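Local coordinates for CRISPR-associated protein CasA/Cse1 (Thermus thermophilus, PDB 4AN8) that probably serves in adaptive immunity against viruses and plasmids as a subunit of the CRISPR RNA-guided Cascade complex, at residues 462-473 / 486-497. Numbering follows the deposited sequence.
Sequences RGAALEAWKATR and LAQGEQEFGRLL
Trp-469 and Phe-493 face each other where segments 462-473 and 486-497, on consecutive helices, run antiparallel at 176°, their axes 11.4 Å apart. Reaching past one another from the two helices, the Phe-493 ring and the five-membered ring of Trp-469 form an offset stack with planes 13° apart; Trp-469 CB lies over the Phe-493 face and Phe-493 CB over the Trp-469 five-membered ring, both as CH-pi contacts. The indole, whose CG stands anti to the backbone N (chi1 173°), reaches across among Leu-486, Gly-489, Glu-490 and Phe-493 as a knob into a hole; its CH2 comes to 3.5 Å from Gly-489 C. Trp-469 NE1 donates to Glu-490 OE1 at 3.0 Å, the oxygen lying in the indole plane but met from above the carboxylate plane. From the opposite carboxylate face, Arg-473 NH1 forms a salt bridge to the same OE1. At the Arg-462 end, Leu-466 CD2 meets Phe-493 CE2 at 4.0 Å, and Leu-497 CD1 packs on Arg-462 CG at 3.6 Å. Leu-395 of helix 372-403 touches both aromatics, tying the pair into the C-terminal helical bundle. The Trp-469 NE1 bond and the stack together should hold the indole's rotation, while the two donors on Glu-490 OE1 probably stabilise its anionic form.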
# COMPACT_ATOMS: atom_id res chain seq x y z
N ARG A 462 25.39 15.96 -1.05
CA ARG A 462 26.84 16.00 -0.89
C ARG A 462 27.30 14.96 0.13
O ARG A 462 28.16 14.12 -0.15
CB ARG A 462 27.28 17.42 -0.48
CG ARG A 462 28.66 17.82 -0.96
CD ARG A 462 28.86 19.33 -0.89
NE ARG A 462 29.02 19.93 -2.22
CZ ARG A 462 28.27 20.93 -2.69
NH1 ARG A 462 27.30 21.45 -1.96
NH2 ARG A 462 28.50 21.41 -3.91
N GLY A 463 26.70 15.00 1.32
CA GLY A 463 27.06 14.09 2.39
C GLY A 463 26.81 12.65 2.01
O GLY A 463 27.59 11.76 2.37
N ALA A 464 25.71 12.41 1.30
CA ALA A 464 25.40 11.05 0.88
C ALA A 464 26.50 10.55 -0.05
O ALA A 464 27.03 9.45 0.13
CB ALA A 464 24.03 10.99 0.18
N ALA A 465 26.83 11.35 -1.06
CA ALA A 465 27.88 11.00 -2.02
C ALA A 465 29.26 10.82 -1.33
O ALA A 465 29.92 9.79 -1.51
CB ALA A 465 27.95 12.03 -3.14
N LEU A 466 29.66 11.82 -0.54
CA LEU A 466 30.91 11.78 0.23
C LEU A 466 31.01 10.57 1.14
O LEU A 466 32.02 9.88 1.16
CB LEU A 466 31.06 13.04 1.09
CG LEU A 466 31.56 14.29 0.38
CD1 LEU A 466 31.35 15.52 1.24
CD2 LEU A 466 33.01 14.12 0.00
N GLU A 467 29.95 10.32 1.89
CA GLU A 467 29.89 9.15 2.76
C GLU A 467 30.01 7.84 1.97
O GLU A 467 30.61 6.89 2.44
CB GLU A 467 28.59 9.17 3.56
CG GLU A 467 28.48 8.10 4.63
CD GLU A 467 27.32 8.34 5.58
OE1 GLU A 467 26.20 8.63 5.10
OE2 GLU A 467 27.53 8.25 6.81
N ALA A 468 29.43 7.80 0.78
CA ALA A 468 29.42 6.55 0.01
C ALA A 468 30.75 6.30 -0.68
O ALA A 468 31.20 5.16 -0.82
CB ALA A 468 28.27 6.54 -1.00
N TRP A 469 31.38 7.37 -1.14
CA TRP A 469 32.67 7.24 -1.80
C TRP A 469 33.75 6.88 -0.75
O TRP A 469 34.58 5.99 -0.97
CB TRP A 469 33.02 8.51 -2.59
CG TRP A 469 34.40 8.48 -3.14
CD1 TRP A 469 35.45 9.28 -2.76
CD2 TRP A 469 34.92 7.59 -4.13
NE1 TRP A 469 36.57 8.94 -3.46
CE2 TRP A 469 36.28 7.91 -4.31
CE3 TRP A 469 34.36 6.55 -4.89
CZ2 TRP A 469 37.09 7.23 -5.21
CZ3 TRP A 469 35.18 5.87 -5.78
CH2 TRP A 469 36.53 6.22 -5.94
N LYS A 470 33.70 7.55 0.41
CA LYS A 470 34.56 7.19 1.52
C LYS A 470 34.54 5.69 1.76
O LYS A 470 35.59 5.06 1.93
CB LYS A 470 34.17 7.93 2.80
CG LYS A 470 34.98 7.52 4.03
CD LYS A 470 34.60 8.35 5.25
CE LYS A 470 35.13 7.75 6.55
NZ LYS A 470 36.61 7.78 6.64
N ALA A 471 33.35 5.10 1.75
CA ALA A 471 33.21 3.68 2.02
C ALA A 471 33.78 2.83 0.90
O ALA A 471 34.23 1.70 1.12
CB ALA A 471 31.74 3.32 2.28
N THR A 472 33.75 3.36 -0.31
CA THR A 472 34.29 2.64 -1.48
C THR A 472 35.82 2.73 -1.50
O THR A 472 36.48 1.77 -1.88
CB THR A 472 33.71 3.21 -2.79
OG1 THR A 472 32.27 3.16 -2.74
CG2 THR A 472 34.18 2.42 -3.99
N ARG A 473 36.36 3.89 -1.11
CA ARG A 473 37.80 4.05 -0.91
C ARG A 473 38.30 2.98 0.05
O ARG A 473 39.22 2.21 -0.27
CB ARG A 473 38.13 5.42 -0.32
CG ARG A 473 38.24 6.53 -1.34
CD ARG A 473 38.95 7.74 -0.74
NE ARG A 473 40.33 7.44 -0.36
CZ ARG A 473 41.40 7.71 -1.11
NH1 ARG A 473 41.25 8.32 -2.29
NH2 ARG A 473 42.61 7.39 -0.68
N LEU A 486 41.05 3.11 -8.11
CA LEU A 486 40.92 4.10 -7.07
C LEU A 486 41.43 5.45 -7.45
O LEU A 486 40.83 6.43 -7.14
CB LEU A 486 41.59 3.64 -5.78
CG LEU A 486 41.57 4.64 -4.65
CD1 LEU A 486 42.27 5.85 -5.04
CD2 LEU A 486 40.23 4.98 -4.17
N ALA A 487 42.59 5.50 -8.09
CA ALA A 487 43.14 6.80 -8.47
C ALA A 487 42.22 7.46 -9.49
O ALA A 487 41.90 8.63 -9.37
CB ALA A 487 44.54 6.66 -9.02
N GLN A 488 41.78 6.69 -10.49
CA GLN A 488 40.87 7.21 -11.51
C GLN A 488 39.55 7.64 -10.89
O GLN A 488 39.05 8.73 -11.18
CB GLN A 488 40.62 6.16 -12.60
CG GLN A 488 41.82 5.84 -13.46
CD GLN A 488 41.52 4.75 -14.48
OE1 GLN A 488 42.40 4.00 -14.89
NE2 GLN A 488 40.25 4.67 -14.91
N GLY A 489 39.00 6.79 -10.03
CA GLY A 489 37.72 7.04 -9.41
C GLY A 489 37.69 8.29 -8.55
O GLY A 489 36.73 9.07 -8.62
N GLU A 490 38.73 8.48 -7.74
CA GLU A 490 38.84 9.69 -6.92
C GLU A 490 38.78 10.96 -7.78
O GLU A 490 38.18 11.96 -7.39
CB GLU A 490 40.13 9.66 -6.08
CG GLU A 490 40.32 10.85 -5.13
CD GLU A 490 39.43 10.79 -3.90
OE1 GLU A 490 39.42 9.77 -3.19
OE2 GLU A 490 38.73 11.78 -3.62
N GLN A 491 39.40 10.91 -8.96
CA GLN A 491 39.40 12.06 -9.86
C GLN A 491 38.00 12.30 -10.42
O GLN A 491 37.50 13.43 -10.40
CB GLN A 491 40.41 11.89 -10.99
CG GLN A 491 41.85 12.02 -10.52
CD GLN A 491 42.87 11.89 -11.64
OE1 GLN A 491 42.52 11.83 -12.82
NE2 GLN A 491 44.15 11.83 -11.27
N GLU A 492 37.37 11.23 -10.91
CA GLU A 492 36.00 11.29 -11.45
C GLU A 492 35.02 11.74 -10.37
O GLU A 492 34.17 12.59 -10.61
CB GLU A 492 35.60 9.93 -12.01
CG GLU A 492 34.32 9.92 -12.84
CD GLU A 492 34.17 8.63 -13.65
OE1 GLU A 492 35.05 7.75 -13.57
OE2 GLU A 492 33.15 8.50 -14.37
N PHE A 493 35.16 11.17 -9.18
CA PHE A 493 34.30 11.55 -8.09
C PHE A 493 34.44 13.03 -7.80
O PHE A 493 33.50 13.68 -7.37
CB PHE A 493 34.59 10.74 -6.83
CG PHE A 493 33.76 11.16 -5.65
CD1 PHE A 493 32.48 10.65 -5.48
CD2 PHE A 493 34.24 12.07 -4.74
CE1 PHE A 493 31.70 11.04 -4.42
CE2 PHE A 493 33.47 12.48 -3.66
CZ PHE A 493 32.19 11.95 -3.50
N GLY A 494 35.64 13.56 -8.03
CA GLY A 494 35.89 14.98 -7.85
C GLY A 494 35.08 15.78 -8.85
O GLY A 494 34.40 16.74 -8.49
N ARG A 495 35.15 15.39 -10.11
CA ARG A 495 34.30 15.98 -11.14
C ARG A 495 32.83 16.05 -10.69
O ARG A 495 32.23 17.12 -10.70
CB ARG A 495 34.41 15.20 -12.45
CG ARG A 495 35.18 15.92 -13.53
CD ARG A 495 35.18 15.14 -14.84
NE ARG A 495 35.76 13.80 -14.73
CZ ARG A 495 37.07 13.55 -14.62
NH1 ARG A 495 37.94 14.55 -14.60
NH2 ARG A 495 37.49 12.30 -14.53
N LEU A 496 32.27 14.90 -10.31
CA LEU A 496 30.86 14.82 -9.91
C LEU A 496 30.48 15.84 -8.84
O LEU A 496 29.49 16.57 -8.99
CB LEU A 496 30.48 13.41 -9.45
CG LEU A 496 30.14 12.39 -10.54
CD1 LEU A 496 29.82 11.04 -9.92
CD2 LEU A 496 28.98 12.87 -11.38
N LEU A 497 31.25 15.89 -7.76
CA LEU A 497 30.97 16.81 -6.66
C LEU A 497 31.00 18.26 -7.11
O LEU A 497 30.19 19.07 -6.66
CB LEU A 497 31.97 16.60 -5.53
CG LEU A 497 31.55 15.62 -4.44
CD1 LEU A 497 30.91 16.36 -3.31
CD2 LEU A 497 30.58 14.60 -5.02